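PDB 3SLI: intramolecular trans-sialidase from Macrobdella decora, which cleaves terminal sialic acid from sialylated glycans by intramolecular trans-glycosylation, releasing it as 2,7-anhydro-Neu5Ac. Local coordinates for residues I40-S45 with R108-V113; V12-G17 with G170-I175; G77-E82 with P97-A102. All blocks are in the same frame, centred on the assembly; numbering follows the deposited sequence.

In the fold
All three contacts belong to the N-terminal sialidase domain, a concanavalin-like sandwich of two antiparallel sheets. Contacts 1 and 2 share one sheet: strands 37-45 and 170-178 are neighbours in it, the two contact centres lie about 10 Å apart, and K44 N and S42 N probably bond to T171 O and D174 O. Both are backbone ladders with an apolar inner face and a more polar outer one, contact 2 the more exposed. Contact 3, about 11 Å from contact 1 between centres, ends a hairpin of the opposing sheet. Its bonds converge on one carbonyl, and its side chains reach contact 1 (V100 on Y43, I79 on V113). Contacts 2 and 3 do not touch.

Contact 1. Residues I40-S45 with R108-V113; sequences ILSYKS and RVFNTV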
ATOM      1  N   ILE A  40      27.337  -7.395 -11.215  1.00 14.88           N
ATOM      2  CA  ILE A  40      26.043  -8.041 -11.223  1.00 17.91           C
ATOM      3  C   ILE A  40      26.191  -9.401 -10.579  1.00 16.74           C
ATOM      4  O   ILE A  40      27.131 -10.147 -10.877  1.00 15.17           O
ATOM      5  CB  ILE A  40      25.424  -8.126 -12.653  1.00 20.83           C
ATOM      6  CG1 ILE A  40      24.249  -9.103 -12.662  1.00 18.05           C
ATOM      7  CG2 ILE A  40      26.461  -8.504 -13.679  1.00 23.30           C
ATOM      8  CD1 ILE A  40      23.209  -8.741 -13.661  1.00 25.03           C
ATOM      9  N   LEU A  41      25.310  -9.698  -9.633  1.00 16.31           N
ATOM     10  CA  LEU A  41      25.378 -10.979  -8.967  1.00 17.94           C
ATOM     11  C   LEU A  41      24.041 -11.554  -8.552  1.00 18.36           C
ATOM     12  O   LEU A  41      23.071 -10.830  -8.313  1.00 16.01           O
ATOM     13  CB  LEU A  41      26.350 -10.949  -7.780  1.00 24.20           C
ATOM     14  CG  LEU A  41      26.175 -10.125  -6.508  1.00 24.30           C
ATOM     15  CD1 LEU A  41      27.107 -10.717  -5.465  1.00 27.65           C
ATOM     16  CD2 LEU A  41      26.511  -8.658  -6.731  1.00 27.02           C
ATOM     17  N   SER A  42      24.007 -12.879  -8.547  1.00 17.48           N
ATOM     18  CA  SER A  42      22.847 -13.672  -8.180  1.00 18.16           C
ATOM     19  C   SER A  42      23.212 -14.285  -6.827  1.00 15.73           C
ATOM     20  O   SER A  42      24.295 -14.845  -6.681  1.00 15.66           O
ATOM     21  CB  SER A  42      22.667 -14.778  -9.230  1.00 18.12           C
ATOM     22  OG  SER A  42      21.554 -15.606  -8.953  1.00 28.12           O
ATOM     23  N   TYR A  43      22.327 -14.188  -5.840  1.00 15.17           N
ATOM     24  CA  TYR A  43      22.629 -14.749  -4.519  1.00 14.87           C
ATOM     25  C   TYR A  43      21.381 -15.293  -3.843  1.00 13.87           C
ATOM     26  O   TYR A  43      20.262 -14.917  -4.196  1.00 13.20           O
ATOM     27  CB  TYR A  43      23.230 -13.672  -3.596  1.00 13.87           C
ATOM     28  CG  TYR A  43      22.184 -12.710  -3.063  1.00 13.36           C
ATOM     29  CD1 TYR A  43      21.819 -11.585  -3.793  1.00 13.22           C
ATOM     30  CD2 TYR A  43      21.487 -12.979  -1.870  1.00 12.70           C
ATOM     31  CE1 TYR A  43      20.780 -10.755  -3.369  1.00 14.78           C
ATOM     32  CE2 TYR A  43      20.442 -12.155  -1.440  1.00 10.41           C
ATOM     33  CZ  TYR A  43      20.096 -11.049  -2.196  1.00 12.67           C
ATOM     34  OH  TYR A  43      19.049 -10.243  -1.822  1.00 12.17           O
ATOM     35  N   LYS A  44      21.601 -16.118  -2.824  1.00 12.97           N
ATOM     36  CA  LYS A  44      20.540 -16.701  -2.008  1.00 16.00           C
ATOM     37  C   LYS A  44      21.038 -16.597  -0.567  1.00 14.91           C
ATOM     38  O   LYS A  44      22.048 -17.210  -0.222  1.00 17.89           O
ATOM     39  CB  LYS A  44      20.311 -18.173  -2.374  1.00 16.07           C
ATOM     40  CG  LYS A  44      19.344 -18.882  -1.449  1.00 23.42           C
ATOM     41  CD  LYS A  44      18.960 -20.259  -1.966  1.00 25.38           C
ATOM     42  CE  LYS A  44      20.117 -21.232  -1.915  1.00 31.91           C
ATOM     43  NZ  LYS A  44      19.703 -22.566  -2.454  1.00 34.89           N
ATOM     44  N   SER A  45      20.383 -15.775   0.250  1.00 15.18           N
ATOM     45  CA  SER A  45      20.789 -15.617   1.647  1.00 14.70           C
ATOM     46  C   SER A  45      20.092 -16.617   2.570  1.00 15.07           C
ATOM     47  O   SER A  45      18.869 -16.755   2.537  1.00 16.05           O
ATOM     48  CB  SER A  45      20.495 -14.199   2.142  1.00 15.87           C
ATOM     49  OG  SER A  45      20.873 -14.052   3.506  1.00 18.11           O
ATOM     50  N   ARG A 108      14.054 -20.679   0.309  1.00 24.55           N
ATOM     51  CA  ARG A 108      14.974 -19.568   0.075  1.00 24.18           C
ATOM     52  C   ARG A 108      15.149 -19.430  -1.435  1.00 22.56           C
ATOM     53  O   ARG A 108      15.401 -20.417  -2.129  1.00 21.22           O
ATOM     54  CB  ARG A 108      16.327 -19.837   0.741  1.00 26.80           C
ATOM     55  CG  ARG A 108      16.292 -19.884   2.268  1.00 27.58           C
ATOM     56  CD  ARG A 108      16.108 -18.505   2.876  1.00 26.55           C
ATOM     57  NE  ARG A 108      16.061 -18.561   4.336  1.00 26.83           N
ATOM     58  CZ  ARG A 108      16.417 -17.564   5.141  1.00 25.86           C
ATOM     59  NH1 ARG A 108      16.857 -16.418   4.643  1.00 24.10           N
ATOM     60  NH2 ARG A 108      16.326 -17.709   6.455  1.00 30.05           N
ATOM     61  N   VAL A 109      14.997 -18.213  -1.939  1.00 21.22           N
ATOM     62  CA  VAL A 109      15.101 -17.969  -3.373  1.00 19.22           C
ATOM     63  C   VAL A 109      16.234 -17.015  -3.755  1.00 18.12           C
ATOM     64  O   VAL A 109      16.730 -16.254  -2.925  1.00 17.22           O
ATOM     65  CB  VAL A 109      13.757 -17.433  -3.945  1.00 20.31           C
ATOM     66  CG1 VAL A 109      12.667 -18.504  -3.836  1.00 13.87           C
ATOM     67  CG2 VAL A 109      13.333 -16.143  -3.220  1.00 20.02           C
ATOM     68  N   PHE A 110      16.659 -17.091  -5.012  1.00 17.16           N
ATOM     69  CA  PHE A 110      17.723 -16.233  -5.519  1.00 14.60           C
ATOM     70  C   PHE A 110      17.209 -14.869  -5.951  1.00 13.19           C
ATOM     71  O   PHE A 110      16.104 -14.743  -6.483  1.00 14.95           O
ATOM     72  CB  PHE A 110      18.418 -16.884  -6.724  1.00 15.71           C
ATOM     73  CG  PHE A 110      19.427 -17.931  -6.357  1.00 16.55           C
ATOM     74  CD1 PHE A 110      19.030 -19.235  -6.073  1.00 16.09           C
ATOM     75  CD2 PHE A 110      20.781 -17.614  -6.300  1.00 15.26           C
ATOM     76  CE1 PHE A 110      19.973 -20.212  -5.732  1.00 19.69           C
ATOM     77  CE2 PHE A 110      21.731 -18.577  -5.962  1.00 16.17           C
ATOM     78  CZ  PHE A 110      21.328 -19.881  -5.676  1.00 17.12           C
ATOM     79  N   ASN A 111      18.011 -13.844  -5.705  1.00 11.52           N
ATOM     80  CA  ASN A 111      17.678 -12.495  -6.125  1.00 11.67           C
ATOM     81  C   ASN A 111      18.849 -12.117  -7.024  1.00 13.77           C
ATOM     82  O   ASN A 111      19.957 -12.641  -6.855  1.00 14.12           O
ATOM     83  CB  ASN A 111      17.597 -11.528  -4.933  1.00 11.83           C
ATOM     84  CG  ASN A 111      16.421 -11.832  -4.004  1.00 12.79           C
ATOM     85  OD1 ASN A 111      16.494 -12.732  -3.166  1.00 14.93           O
ATOM     86  ND2 ASN A 111      15.350 -11.064  -4.133  1.00  8.70           N
ATOM     87  N   THR A 112      18.601 -11.260  -8.002  1.00 13.02           N
ATOM     88  CA  THR A 112      19.652 -10.832  -8.911  1.00 13.59           C
ATOM     89  C   THR A 112      19.756  -9.321  -8.793  1.00 13.30           C
ATOM     90  O   THR A 112      18.776  -8.596  -9.001  1.00 14.50           O
ATOM     91  CB  THR A 112      19.343 -11.260 -10.362  1.00 13.39           C
ATOM     92  OG1 THR A 112      18.915 -12.632 -10.371  1.00 13.10           O
ATOM     93  CG2 THR A 112      20.597 -11.124 -11.238  1.00 15.90           C
ATOM     94  N   VAL A 113      20.949  -8.847  -8.444  1.00 12.54           N
ATOM     95  CA  VAL A 113      21.185  -7.420  -8.253  1.00 12.80           C
ATOM     96  C   VAL A 113      22.351  -6.893  -9.095  1.00 11.94           C
ATOM     97  O   VAL A 113      23.164  -7.676  -9.603  1.00 11.67           O
ATOM     98  CB  VAL A 113      21.441  -7.118  -6.744  1.00 11.90           C
ATOM     99  CG1 VAL A 113      20.344  -7.745  -5.909  1.00 13.51           C
ATOM    100  CG2 VAL A 113      22.806  -7.654  -6.300  1.00 13.54           C
TER
HETATM  101  O   HOH W   1      19.890 -15.014 -11.322  1.00 20.49           O
HETATM  102  O   HOH W   2      17.781 -14.960  -0.542  1.00 26.53           O
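Two neighbouring strands of the seven-stranded sheet in the concanavalin-like sandwich meet here, antiparallel at 158° with their short axes 4.8 Å apart. L41 with V113 and Y43 with N111 are hydrogen-bonded pairs, and S42 with T112 is the non-hydrogen-bonded pair between them. V113 N reaches L41 O at 2.9 Å, and the return bond from L41 N to V113 O completes the ring; Y43 and N111 exchange the same two bonds. Beyond N111 the ladder passes through water, which accepts from S45 N and donates to V109 O.

On the outer face K44 covers F110: its CB stands 3.7 Å from the ring centroid and only 5° off the normal, a CH-pi contact. A bend at chi3 (69°) turns the chain so that CE also comes 4.0 Å from F110 CE1, while CD lies 3.8 Å from R108 CB. From there the R108 chain bends back toward the face of Y43 and S45, where NH1 makes a weak bond to S45 O. On the K44 face a second water joins S42 OG, at 3.0 Å, to T112 OG1, which also bonds T194.

The other face carries L41, Y43 and V113, with V113 CG1 at the edge of the Y43 ring. These three pack on L54 of strand 51-58 in the facing sheet, while strand 170-178 flanks strand 37-45 and I40 touches helix 184-191.

Contact 2. Residues V12-G17 with G170-I175; sequences VDIAEG and GTIGDI
D13 and T171 face each other as a non-hydrogen-bonded antiparallel pair, and their side chains lie side by side, pointing the same way. The hydroxyl T171 OG1 donates to D13 OD1 at 2.7 Å, approaching nearly along the C-O axis of the carboxylate. Both side chains owe this to their first torsions: D13 CG (chi1 -72°) and T171 OG1 each stand opposite their own carbonyl carbon, beside the backbone N. The T171 methyl, CG2, also borders the same oxygen, 3.5 Å from D13 OD1, so one carboxylate branch does all the touching.

V12, I14 and I172 occupy the reverse face. G170 is the residue paired with I14 and has no side chain, so the isoleucine meets its apolar partner diagonally. The I14 chain is extended (chi2 175°), which carries CD1 to 3.7 Å from I172 CG1. I172 is instead folded at its second torsion (chi2 -62°), and the two side chains cross obliquely. V12 sits directly opposite I172, more loosely, with the two CB atoms 4.2 Å apart.

The backbone fixes this register on both sides of the D13-T171 pair. I172 N bonds V12 O at 2.8 Å, and I14 N bonds G170 O at the same 2.8 Å; V12 N and G170 N return the bonds.

Along strand 170-178, G173 and D174 both face S42, forming a classic beta bulge. That strand runs between 5-14 and 37-45. Across the sandwich, I14 and I172 pack on L155 of strand 152-155, and V12 and I14 on Y20 of strand 20-21.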
ATOM      1  N   VAL A  12      29.180 -20.244  -5.593  1.00 14.68           N
ATOM      2  CA  VAL A  12      30.053 -20.151  -4.433  1.00 16.17           C
ATOM      3  C   VAL A  12      29.264 -20.188  -3.119  1.00 18.12           C
ATOM      4  O   VAL A  12      28.462 -19.291  -2.838  1.00 16.86           O
ATOM      5  CB  VAL A  12      30.890 -18.844  -4.477  1.00 18.58           C
ATOM      6  CG1 VAL A  12      31.834 -18.791  -3.293  1.00 18.00           C
ATOM      7  CG2 VAL A  12      31.660 -18.739  -5.798  1.00 17.22           C
ATOM      8  N   ASP A  13      29.477 -21.232  -2.324  1.00 19.97           N
ATOM      9  CA  ASP A  13      28.805 -21.358  -1.030  1.00 21.41           C
ATOM     10  C   ASP A  13      29.625 -20.654   0.041  1.00 21.00           C
ATOM     11  O   ASP A  13      30.829 -20.886   0.166  1.00 22.18           O
ATOM     12  CB  ASP A  13      28.614 -22.829  -0.650  1.00 21.88           C
ATOM     13  CG  ASP A  13      27.560 -23.522  -1.494  1.00 24.26           C
ATOM     14  OD1 ASP A  13      26.624 -22.847  -1.966  1.00 23.63           O
ATOM     15  OD2 ASP A  13      27.666 -24.753  -1.675  1.00 28.11           O
ATOM     16  N   ILE A  14      28.973 -19.797   0.816  1.00 19.42           N
ATOM     17  CA  ILE A  14      29.653 -19.050   1.865  1.00 16.46           C
ATOM     18  C   ILE A  14      29.092 -19.339   3.253  1.00 18.43           C
ATOM     19  O   ILE A  14      27.896 -19.157   3.509  1.00 16.37           O
ATOM     20  CB  ILE A  14      29.597 -17.537   1.567  1.00 16.37           C
ATOM     21  CG1 ILE A  14      30.327 -17.260   0.247  1.00 15.82           C
ATOM     22  CG2 ILE A  14      30.204 -16.728   2.718  1.00 13.19           C
ATOM     23  CD1 ILE A  14      30.241 -15.836  -0.229  1.00 18.10           C
ATOM     24  N   ALA A  15      29.948 -19.861   4.124  1.00 18.42           N
ATOM     25  CA  ALA A  15      29.559 -20.159   5.494  1.00 20.42           C
ATOM     26  C   ALA A  15      29.464 -18.827   6.218  1.00 21.17           C
ATOM     27  O   ALA A  15      30.333 -17.966   6.073  1.00 20.79           O
ATOM     28  CB  ALA A  15      30.589 -21.058   6.167  1.00 22.13           C
ATOM     29  N   GLU A  16      28.381 -18.660   6.967  1.00 22.23           N
ATOM     30  CA  GLU A  16      28.104 -17.447   7.721  1.00 19.30           C
ATOM     31  C   GLU A  16      29.302 -16.986   8.543  1.00 17.68           C
ATOM     32  O   GLU A  16      29.839 -17.749   9.349  1.00 15.61           O
ATOM     33  CB  GLU A  16      26.906 -17.714   8.629  1.00 20.79           C
ATOM     34  CG  GLU A  16      26.278 -16.497   9.266  1.00 20.66           C
ATOM     35  CD  GLU A  16      25.033 -16.870  10.045  1.00 21.89           C
ATOM     36  OE1 GLU A  16      25.074 -17.882  10.778  1.00 24.28           O
ATOM     37  OE2 GLU A  16      24.004 -16.183   9.905  1.00 19.75           O
ATOM     38  N   GLY A  17      29.735 -15.749   8.296  1.00 19.31           N
ATOM     39  CA  GLY A  17      30.863 -15.173   9.013  1.00 19.12           C
ATOM     40  C   GLY A  17      32.237 -15.519   8.461  1.00 19.92           C
ATOM     41  O   GLY A  17      33.252 -15.011   8.939  1.00 20.04           O
ATOM     42  N   GLY A 170      25.085 -18.039   2.871  1.00 15.44           N
ATOM     43  CA  GLY A 170      24.261 -18.513   1.771  1.00 16.62           C
ATOM     44  C   GLY A 170      25.065 -18.898   0.542  1.00 15.89           C
ATOM     45  O   GLY A 170      26.167 -19.442   0.665  1.00 15.13           O
ATOM     46  N   THR A 171      24.531 -18.587  -0.637  1.00 14.87           N
ATOM     47  CA  THR A 171      25.181 -18.910  -1.905  1.00 14.66           C
ATOM     48  C   THR A 171      25.234 -17.749  -2.901  1.00 14.20           C
ATOM     49  O   THR A 171      24.247 -17.037  -3.101  1.00 13.37           O
ATOM     50  CB  THR A 171      24.452 -20.085  -2.619  1.00 15.46           C
ATOM     51  OG1 THR A 171      24.479 -21.253  -1.789  1.00 16.26           O
ATOM     52  CG2 THR A 171      25.113 -20.408  -3.972  1.00 13.82           C
ATOM     53  N   ILE A 172      26.406 -17.534  -3.493  1.00 13.79           N
ATOM     54  CA  ILE A 172      26.548 -16.520  -4.528  1.00 13.51           C
ATOM     55  C   ILE A 172      26.407 -17.377  -5.796  1.00 14.93           C
ATOM     56  O   ILE A 172      27.308 -18.148  -6.141  1.00 13.52           O
ATOM     57  CB  ILE A 172      27.934 -15.822  -4.515  1.00 12.04           C
ATOM     58  CG1 ILE A 172      28.155 -15.068  -3.197  1.00 12.37           C
ATOM     59  CG2 ILE A 172      28.038 -14.847  -5.691  1.00 11.67           C
ATOM     60  CD1 ILE A 172      27.167 -13.950  -2.944  1.00 13.43           C
ATOM     61  N   GLY A 173      25.232 -17.318  -6.417  1.00 13.65           N
ATOM     62  CA  GLY A 173      24.982 -18.098  -7.615  1.00 14.13           C
ATOM     63  C   GLY A 173      25.910 -17.731  -8.755  1.00 15.84           C
ATOM     64  O   GLY A 173      26.442 -18.605  -9.447  1.00 16.14           O
ATOM     65  N   ASP A 174      26.141 -16.436  -8.929  1.00 15.80           N
ATOM     66  CA  ASP A 174      26.999 -15.964  -9.996  1.00 17.10           C
ATOM     67  C   ASP A 174      27.389 -14.520  -9.743  1.00 16.43           C
ATOM     68  O   ASP A 174      26.648 -13.773  -9.103  1.00 16.61           O
ATOM     69  CB  ASP A 174      26.245 -16.059 -11.333  1.00 22.23           C
ATOM     70  CG  ASP A 174      27.167 -15.995 -12.539  1.00 29.85           C
ATOM     71  OD1 ASP A 174      27.717 -17.054 -12.927  1.00 33.16           O
ATOM     72  OD2 ASP A 174      27.341 -14.891 -13.100  1.00 31.96           O
ATOM     73  N   ILE A 175      28.585 -14.153 -10.188  1.00 15.31           N
ATOM     74  CA  ILE A 175      29.060 -12.785 -10.086  1.00 14.39           C
ATOM     75  C   ILE A 175      29.915 -12.473 -11.309  1.00 13.93           C
ATOM     76  O   ILE A 175      30.711 -13.303 -11.747  1.00 13.75           O
ATOM     77  CB  ILE A 175      29.878 -12.489  -8.794  1.00 14.49           C
ATOM     78  CG1 ILE A 175      30.269 -11.005  -8.782  1.00 13.19           C
ATOM     79  CG2 ILE A 175      31.119 -13.383  -8.697  1.00 14.78           C
ATOM     80  CD1 ILE A 175      31.060 -10.574  -7.577  1.00 15.70           C
TER

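Contact 3. Residues G77-E82 with P97-A102; sequences GGIGIE and PASVRA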
ATOM      1  N   GLY A  77      15.206  -7.031   3.754  1.00 13.50           N
ATOM      2  CA  GLY A  77      15.060  -6.811   2.324  1.00 10.91           C
ATOM      3  C   GLY A  77      15.645  -5.552   1.712  1.00 12.97           C
ATOM      4  O   GLY A  77      15.402  -5.272   0.535  1.00 11.68           O
ATOM      5  N   GLY A  78      16.392  -4.775   2.489  1.00 11.35           N
ATOM      6  CA  GLY A  78      16.992  -3.573   1.938  1.00 10.56           C
ATOM      7  C   GLY A  78      18.240  -3.925   1.131  1.00  9.08           C
ATOM      8  O   GLY A  78      18.791  -5.019   1.274  1.00  7.76           O
ATOM      9  N   ILE A  79      18.643  -3.030   0.238  1.00 12.68           N
ATOM     10  CA  ILE A  79      19.842  -3.242  -0.569  1.00 12.44           C
ATOM     11  C   ILE A  79      20.538  -1.898  -0.721  1.00 11.05           C
ATOM     12  O   ILE A  79      19.880  -0.857  -0.784  1.00  9.68           O
ATOM     13  CB  ILE A  79      19.519  -3.821  -1.985  1.00 14.40           C
ATOM     14  CG1 ILE A  79      20.820  -4.218  -2.694  1.00 15.32           C
ATOM     15  CG2 ILE A  79      18.766  -2.793  -2.839  1.00 12.66           C
ATOM     16  CD1 ILE A  79      20.595  -4.888  -4.026  1.00 15.30           C
ATOM     17  N   GLY A  80      21.865  -1.909  -0.728  1.00 11.68           N
ATOM     18  CA  GLY A  80      22.587  -0.664  -0.891  1.00 10.75           C
ATOM     19  C   GLY A  80      24.080  -0.844  -1.061  1.00 10.25           C
ATOM     20  O   GLY A  80      24.592  -1.965  -1.168  1.00  9.58           O
ATOM     21  N   ILE A  81      24.773   0.284  -1.119  1.00 12.10           N
ATOM     22  CA  ILE A  81      26.220   0.297  -1.250  1.00 13.39           C
ATOM     23  C   ILE A  81      26.762   1.372  -0.322  1.00 13.64           C
ATOM     24  O   ILE A  81      26.020   2.252   0.146  1.00 10.94           O
ATOM     25  CB  ILE A  81      26.696   0.692  -2.690  1.00 12.72           C
ATOM     26  CG1 ILE A  81      26.146   2.074  -3.071  1.00 12.55           C
ATOM     27  CG2 ILE A  81      26.301  -0.365  -3.698  1.00 13.98           C
ATOM     28  CD1 ILE A  81      27.030   2.870  -3.979  1.00 13.29           C
ATOM     29  N   GLU A  82      28.056   1.269  -0.047  1.00 12.68           N
ATOM     30  CA  GLU A  82      28.777   2.254   0.737  1.00 15.21           C
ATOM     31  C   GLU A  82      30.149   2.282   0.061  1.00 12.58           C
ATOM     32  O   GLU A  82      30.749   1.225  -0.159  1.00 11.26           O
ATOM     33  CB  GLU A  82      28.908   1.855   2.210  1.00 14.34           C
ATOM     34  CG  GLU A  82      27.603   1.831   2.985  1.00 14.38           C
ATOM     35  CD  GLU A  82      27.822   1.658   4.478  1.00 13.16           C
ATOM     36  OE1 GLU A  82      28.218   0.553   4.902  1.00 14.57           O
ATOM     37  OE2 GLU A  82      27.596   2.631   5.225  1.00 15.38           O
ATOM     38  N   PRO A  97      15.008   0.476   0.731  1.00 12.09           N
ATOM     39  CA  PRO A  97      14.400  -0.549   1.592  1.00 11.23           C
ATOM     40  C   PRO A  97      13.489  -1.469   0.783  1.00 12.23           C
ATOM     41  O   PRO A  97      13.122  -1.151  -0.357  1.00 11.52           O
ATOM     42  CB  PRO A  97      13.564   0.276   2.575  1.00 11.43           C
ATOM     43  CG  PRO A  97      14.266   1.589   2.624  1.00 16.62           C
ATOM     44  CD  PRO A  97      14.634   1.828   1.176  1.00 10.62           C
ATOM     45  N   ALA A  98      13.173  -2.625   1.360  1.00 10.35           N
ATOM     46  CA  ALA A  98      12.264  -3.584   0.744  1.00 13.18           C
ATOM     47  C   ALA A  98      12.467  -3.780  -0.768  1.00 14.96           C
ATOM     48  O   ALA A  98      11.511  -3.685  -1.546  1.00 13.38           O
ATOM     49  CB  ALA A  98      10.830  -3.152   1.029  1.00 10.45           C
ATOM     50  N   SER A  99      13.709  -4.060  -1.166  1.00 15.13           N
ATOM     51  CA  SER A  99      14.064  -4.266  -2.572  1.00 13.72           C
ATOM     52  C   SER A  99      14.215  -5.734  -2.965  1.00 14.43           C
ATOM     53  O   SER A  99      14.045  -6.084  -4.136  1.00 15.30           O
ATOM     54  CB  SER A  99      15.372  -3.537  -2.893  1.00 11.44           C
ATOM     55  OG  SER A  99      15.237  -2.137  -2.733  1.00 11.11           O
ATOM     56  N   VAL A 100      14.570  -6.578  -2.000  1.00 11.76           N
ATOM     57  CA  VAL A 100      14.769  -8.000  -2.239  1.00 11.61           C
ATOM     58  C   VAL A 100      13.980  -8.821  -1.218  1.00 13.98           C
ATOM     59  O   VAL A 100      13.467  -8.266  -0.242  1.00 15.99           O
ATOM     60  CB  VAL A 100      16.288  -8.367  -2.155  1.00 11.03           C
ATOM     61  CG1 VAL A 100      17.067  -7.596  -3.216  1.00 10.92           C
ATOM     62  CG2 VAL A 100      16.855  -8.054  -0.777  1.00  7.15           C
ATOM     63  N   ARG A 101      13.867 -10.128  -1.437  1.00 10.82           N
ATOM     64  CA  ARG A 101      13.153 -10.987  -0.498  1.00 14.24           C
ATOM     65  C   ARG A 101      14.061 -12.155  -0.126  1.00 14.14           C
ATOM     66  O   ARG A 101      15.122 -12.318  -0.719  1.00 15.47           O
ATOM     67  CB  ARG A 101      11.808 -11.467  -1.070  1.00 16.53           C
ATOM     68  CG  ARG A 101      11.870 -12.530  -2.172  1.00 15.40           C
ATOM     69  CD  ARG A 101      10.458 -12.883  -2.639  1.00 17.44           C
ATOM     70  NE  ARG A 101       9.626 -13.415  -1.552  1.00 18.38           N
ATOM     71  CZ  ARG A 101       8.298 -13.303  -1.484  1.00 17.04           C
ATOM     72  NH1 ARG A 101       7.623 -12.671  -2.433  1.00 17.16           N
ATOM     73  NH2 ARG A 101       7.635 -13.862  -0.478  1.00 18.86           N
ATOM     74  N   ALA A 102      13.668 -12.960   0.856  1.00 15.04           N
ATOM     75  CA  ALA A 102      14.507 -14.075   1.277  1.00 12.15           C
ATOM     76  C   ALA A 102      13.858 -15.420   1.066  1.00 17.00           C
ATOM     77  O   ALA A 102      14.502 -16.371   0.613  1.00 17.27           O
ATOM     78  CB  ALA A 102      14.899 -13.915   2.739  1.00 13.38           C
TER
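A single carbonyl oxygen, G77 O, receives two consecutive backbone N-H groups from the loop that follows strand 91-96. S99 N is the nearer donor, 2.7 Å from G77 O, but it approaches 34° out of the carbonyl plane and its N-H is bent to 145°. V100 N lies at 3.0 Å from G77 O, straighter at 164°, in the carbonyl plane and on a lone pair. The different approaches let both donors share the acceptor. G77 turns with a positive phi, a backbone conformation suited to glycine, just before strand 79-85.

The loop wraps closely round this oxygen. V100 CG2 lies between its own backbone N and carbonyl carbon, which brings the methyl 3.4 Å from G77 O. At the next residue the backbones themselves touch, G78 CA and P97 CA being 4.0 Å apart. S99 then leans on the first residue of the strand: its CB is 3.5 Å from I79 CG2, tighter than usual for two carbons, and S99 OG is 3.6 Å from the same methyl. That hydroxyl bonds R96 O at the end of strand 91-96, tying the loop back to it.

Farther out, I79 packs on V113 and L133 of the facing sheet, V100 packs on N111, and R101 forms a salt bridge with E668 of strand 665-670.

The chemistry is thus mainly that of backbone polarity: where the hairpin of strands 79-85 and 91-96 ends, a buried glycine's carbonyl is satisfied by two amides, and both hydrogen bonds between the segments are backbone to backbone, the side chains adding only packing.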